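Local coordinates for hydrolase, haloacid dehalogenase-like family (Pseudomonas syringae pv. tomato, PDB 3S6J), which is a haloacid dehalogenase-like hydrolase that binds calcium and probably acts as a sugar phosphatase, here represented by its hydrolase domain, at residues Gly189-Gly194 against Leu206-Asp211. Sequence-based numbering, arbitrary orientation.
Sequences GLLSGG and LRVYED. With CA (calcium ion), chain N.
Gly189 O takes the shortest hydrogen bond of the contact, 2.8 Å from Tyr209 N, and receives a CA-H...O contact from Val208 CA as well. Gly189 N in turn donates to Arg207 O at 3.0 Å, nearly straight at 170°, and Leu191 N reaches Tyr209 O at 2.9 Å with a more bent N-H...O angle of 147°. This is parallel pairing: strand 207-209, an edge strand of the Rossmann-like sheet in this chain, lies beside strand 186-190, with helix 197-202 completing the right-handed beta-alpha-beta crossover. Just past strand 186-190, Leu191 crosses Val208, on the face where Val208 lies, at about a right angle, its CD2 meeting Val208 CG1 at 3.6 Å. That valine methyl stands anti to the Val208 backbone N (chi1 164°), which also leaves it 3.6 Å from Gly189 O. On the other face Leu190 sets CG against Asp211 CA at 4.0 Å and extends to Pro212 and Leu215 of helix 212-217, close to Asp172, which binds one calcium ion with Asp12 and Asp14. Asp211 caps that helix through OD1 on Asp214 N, while Arg43 of the second subunit forms salt bridges with both Glu210 and Asp211. Past the strand the chain turns, with Gly194 N bonded to Leu191 O, and presents Gly194 O to a second calcium ion at 2.3 Å; Gly194 O of the second subunit and waters share this ion. The chemistry thus changes along the contact, from backbone pairing that adds strand 207-209 to strand 186-190 to charges and a shared metal that link the two subunits.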
ATOM      1  N   GLY E 189      12.471   9.321   5.743  1.00 27.63           N
ATOM      2  CA  GLY E 189      11.521   8.426   5.109  1.00 29.35           C
ATOM      3  C   GLY E 189      10.791   9.048   3.932  1.00 28.70           C
ATOM      4  O   GLY E 189      10.513  10.255   3.947  1.00 28.10           O
ATOM      5  N   LEU E 190      10.485   8.221   2.932  1.00 25.04           N
ATOM      6  CA  LEU E 190       9.734   8.626   1.738  1.00 27.01           C
ATOM      7  C   LEU E 190       8.400   7.890   1.679  1.00 27.91           C
ATOM      8  O   LEU E 190       8.323   6.686   1.990  1.00 26.53           O
ATOM      9  CB  LEU E 190      10.525   8.304   0.469  1.00 25.32           C
ATOM     10  CG  LEU E 190      11.534   9.317  -0.090  1.00 31.87           C
ATOM     11  CD1 LEU E 190      12.317   9.990   0.992  1.00 30.42           C
ATOM     12  CD2 LEU E 190      12.466   8.703  -1.165  1.00 30.53           C
ATOM     13  N   LEU E 191       7.358   8.600   1.256  1.00 28.23           N
ATOM     14  CA  LEU E 191       6.023   8.026   1.132  1.00 27.69           C
ATOM     15  C   LEU E 191       5.850   7.162  -0.127  1.00 29.01           C
ATOM     16  O   LEU E 191       4.805   6.521  -0.308  1.00 29.76           O
ATOM     17  CB  LEU E 191       4.963   9.135   1.144  1.00 28.80           C
ATOM     18  CG  LEU E 191       4.976  10.102   2.338  1.00 30.76           C
ATOM     19  CD1 LEU E 191       3.865  11.146   2.180  1.00 26.04           C
ATOM     20  CD2 LEU E 191       4.812   9.331   3.658  1.00 27.62           C
ATOM     21  N   SER E 192       6.872   7.134  -0.982  1.00 28.36           N
ATOM     22  CA  SER E 192       6.739   6.533  -2.312  1.00 29.92           C
ATOM     23  C   SER E 192       6.671   4.990  -2.320  1.00 30.74           C
ATOM     24  O   SER E 192       6.376   4.376  -3.359  1.00 29.04           O
ATOM     25  CB  SER E 192       7.826   7.056  -3.264  1.00 28.55           C
ATOM     26  OG  SER E 192       9.100   7.081  -2.648  1.00 27.96           O
ATOM     27  N   GLY E 193       6.924   4.382  -1.163  1.00 28.77           N
ATOM     28  CA  GLY E 193       6.789   2.938  -1.004  1.00 28.96           C
ATOM     29  C   GLY E 193       5.458   2.540  -0.384  1.00 29.35           C
ATOM     30  O   GLY E 193       5.234   1.383  -0.024  1.00 32.70           O
ATOM     31  N   GLY E 194       4.564   3.502  -0.238  1.00 28.53           N
ATOM     32  CA  GLY E 194       3.272   3.247   0.368  1.00 29.25           C
ATOM     33  C   GLY E 194       3.170   3.222   1.903  1.00 30.62           C
ATOM     34  O   GLY E 194       2.081   3.078   2.394  1.00 32.40           O
ATOM     35  N   LEU E 206      13.423  10.947  10.969  1.00 28.21           N
ATOM     36  CA  LEU E 206      13.579  12.300  11.502  1.00 26.74           C
ATOM     37  C   LEU E 206      12.771  13.305  10.686  1.00 29.31           C
ATOM     38  O   LEU E 206      12.232  14.262  11.242  1.00 26.65           O
ATOM     39  CB  LEU E 206      15.053  12.721  11.548  1.00 26.33           C
ATOM     40  CG  LEU E 206      15.332  14.135  12.106  1.00 29.47           C
ATOM     41  CD1 LEU E 206      14.890  14.272  13.580  1.00 28.07           C
ATOM     42  CD2 LEU E 206      16.797  14.484  11.983  1.00 26.13           C
ATOM     43  N   ARG E 207      12.713  13.081   9.367  1.00 27.65           N
ATOM     44  CA  ARG E 207      11.869  13.843   8.451  1.00 26.41           C
ATOM     45  C   ARG E 207      11.229  12.844   7.511  1.00 28.55           C
ATOM     46  O   ARG E 207      11.773  11.766   7.269  1.00 29.33           O
ATOM     47  CB  ARG E 207      12.703  14.804   7.596  1.00 27.41           C
ATOM     48  CG  ARG E 207      13.379  15.940   8.353  1.00 28.48           C
ATOM     49  CD  ARG E 207      12.384  17.011   8.714  1.00 26.21           C
ATOM     50  NE  ARG E 207      11.633  16.637   9.899  1.00 24.79           N
ATOM     51  CZ  ARG E 207      10.681  17.382  10.450  1.00 27.99           C
ATOM     52  NH1 ARG E 207      10.351  18.569   9.924  1.00 25.20           N
ATOM     53  NH2 ARG E 207      10.060  16.941  11.540  1.00 27.73           N
ATOM     54  N   VAL E 208      10.082  13.200   6.964  1.00 26.77           N
ATOM     55  CA  VAL E 208       9.460  12.384   5.952  1.00 28.26           C
ATOM     56  C   VAL E 208       9.068  13.247   4.734  1.00 28.51           C
ATOM     57  O   VAL E 208       8.463  14.297   4.889  1.00 25.11           O
ATOM     58  CB  VAL E 208       8.221  11.676   6.514  1.00 28.93           C
ATOM     59  CG1 VAL E 208       7.350  11.132   5.372  1.00 26.83           C
ATOM     60  CG2 VAL E 208       8.632  10.587   7.510  1.00 26.52           C
ATOM     61  N   TYR E 209       9.436  12.793   3.537  1.00 27.70           N
ATOM     62  CA  TYR E 209       9.101  13.488   2.302  1.00 27.65           C
ATOM     63  C   TYR E 209       8.291  12.592   1.380  1.00 29.10           C
ATOM     64  O   TYR E 209       8.282  11.352   1.533  1.00 29.30           O
ATOM     65  CB  TYR E 209      10.385  13.948   1.614  1.00 29.03           C
ATOM     66  CG  TYR E 209      11.196  14.839   2.522  1.00 30.50           C
ATOM     67  CD1 TYR E 209      10.767  16.140   2.823  1.00 31.21           C
ATOM     68  CD2 TYR E 209      12.362  14.384   3.096  1.00 28.84           C
ATOM     69  CE1 TYR E 209      11.486  16.958   3.662  1.00 27.87           C
ATOM     70  CE2 TYR E 209      13.089  15.198   3.949  1.00 31.81           C
ATOM     71  CZ  TYR E 209      12.642  16.479   4.220  1.00 29.71           C
ATOM     72  OH  TYR E 209      13.369  17.262   5.067  1.00 32.61           O
ATOM     73  N   GLU E 210       7.619  13.196   0.407  1.00 27.39           N
ATOM     74  CA  GLU E 210       6.812  12.414  -0.520  1.00 29.15           C
ATOM     75  C   GLU E 210       7.626  11.430  -1.331  1.00 29.62           C
ATOM     76  O   GLU E 210       7.304  10.236  -1.394  1.00 26.73           O
ATOM     77  CB  GLU E 210       6.039  13.319  -1.456  1.00 28.87           C
ATOM     78  CG  GLU E 210       5.003  14.125  -0.722  1.00 32.07           C
ATOM     79  CD  GLU E 210       4.173  14.969  -1.649  1.00 37.73           C
ATOM     80  OE1 GLU E 210       4.653  15.284  -2.760  1.00 35.49           O
ATOM     81  OE2 GLU E 210       3.035  15.316  -1.268  1.00 43.83           O
ATOM     82  N   ASP E 211       8.678  11.948  -1.950  1.00 28.77           N
ATOM     83  CA  ASP E 211       9.422  11.215  -2.949  1.00 28.66           C
ATOM     84  C   ASP E 211      10.788  11.909  -3.130  1.00 29.93           C
ATOM     85  O   ASP E 211      11.090  12.863  -2.421  1.00 26.85           O
ATOM     86  CB  ASP E 211       8.595  11.087  -4.250  1.00 27.32           C
ATOM     87  CG  ASP E 211       8.120  12.448  -4.794  1.00 30.66           C
ATOM     88  OD1 ASP E 211       8.778  13.467  -4.491  1.00 31.21           O
ATOM     89  OD2 ASP E 211       7.092  12.506  -5.513  1.00 27.38           O
TER
HETATM   90 CA    CA N   8       0.074   2.619   3.411  1.00 43.19          CA
HETATM   91  O   HOH W   1      -1.256   4.663   2.744  1.00 38.89           O
HETATM   92  O   HOH W   2      -1.245   3.167   0.939  1.00 38.20           O
HETATM   93  O   HOH W   3       1.289   0.781   4.770  1.00 35.91           O
HETATM   94  O   HOH W   4       0.285   2.523   6.154  1.00 39.77           O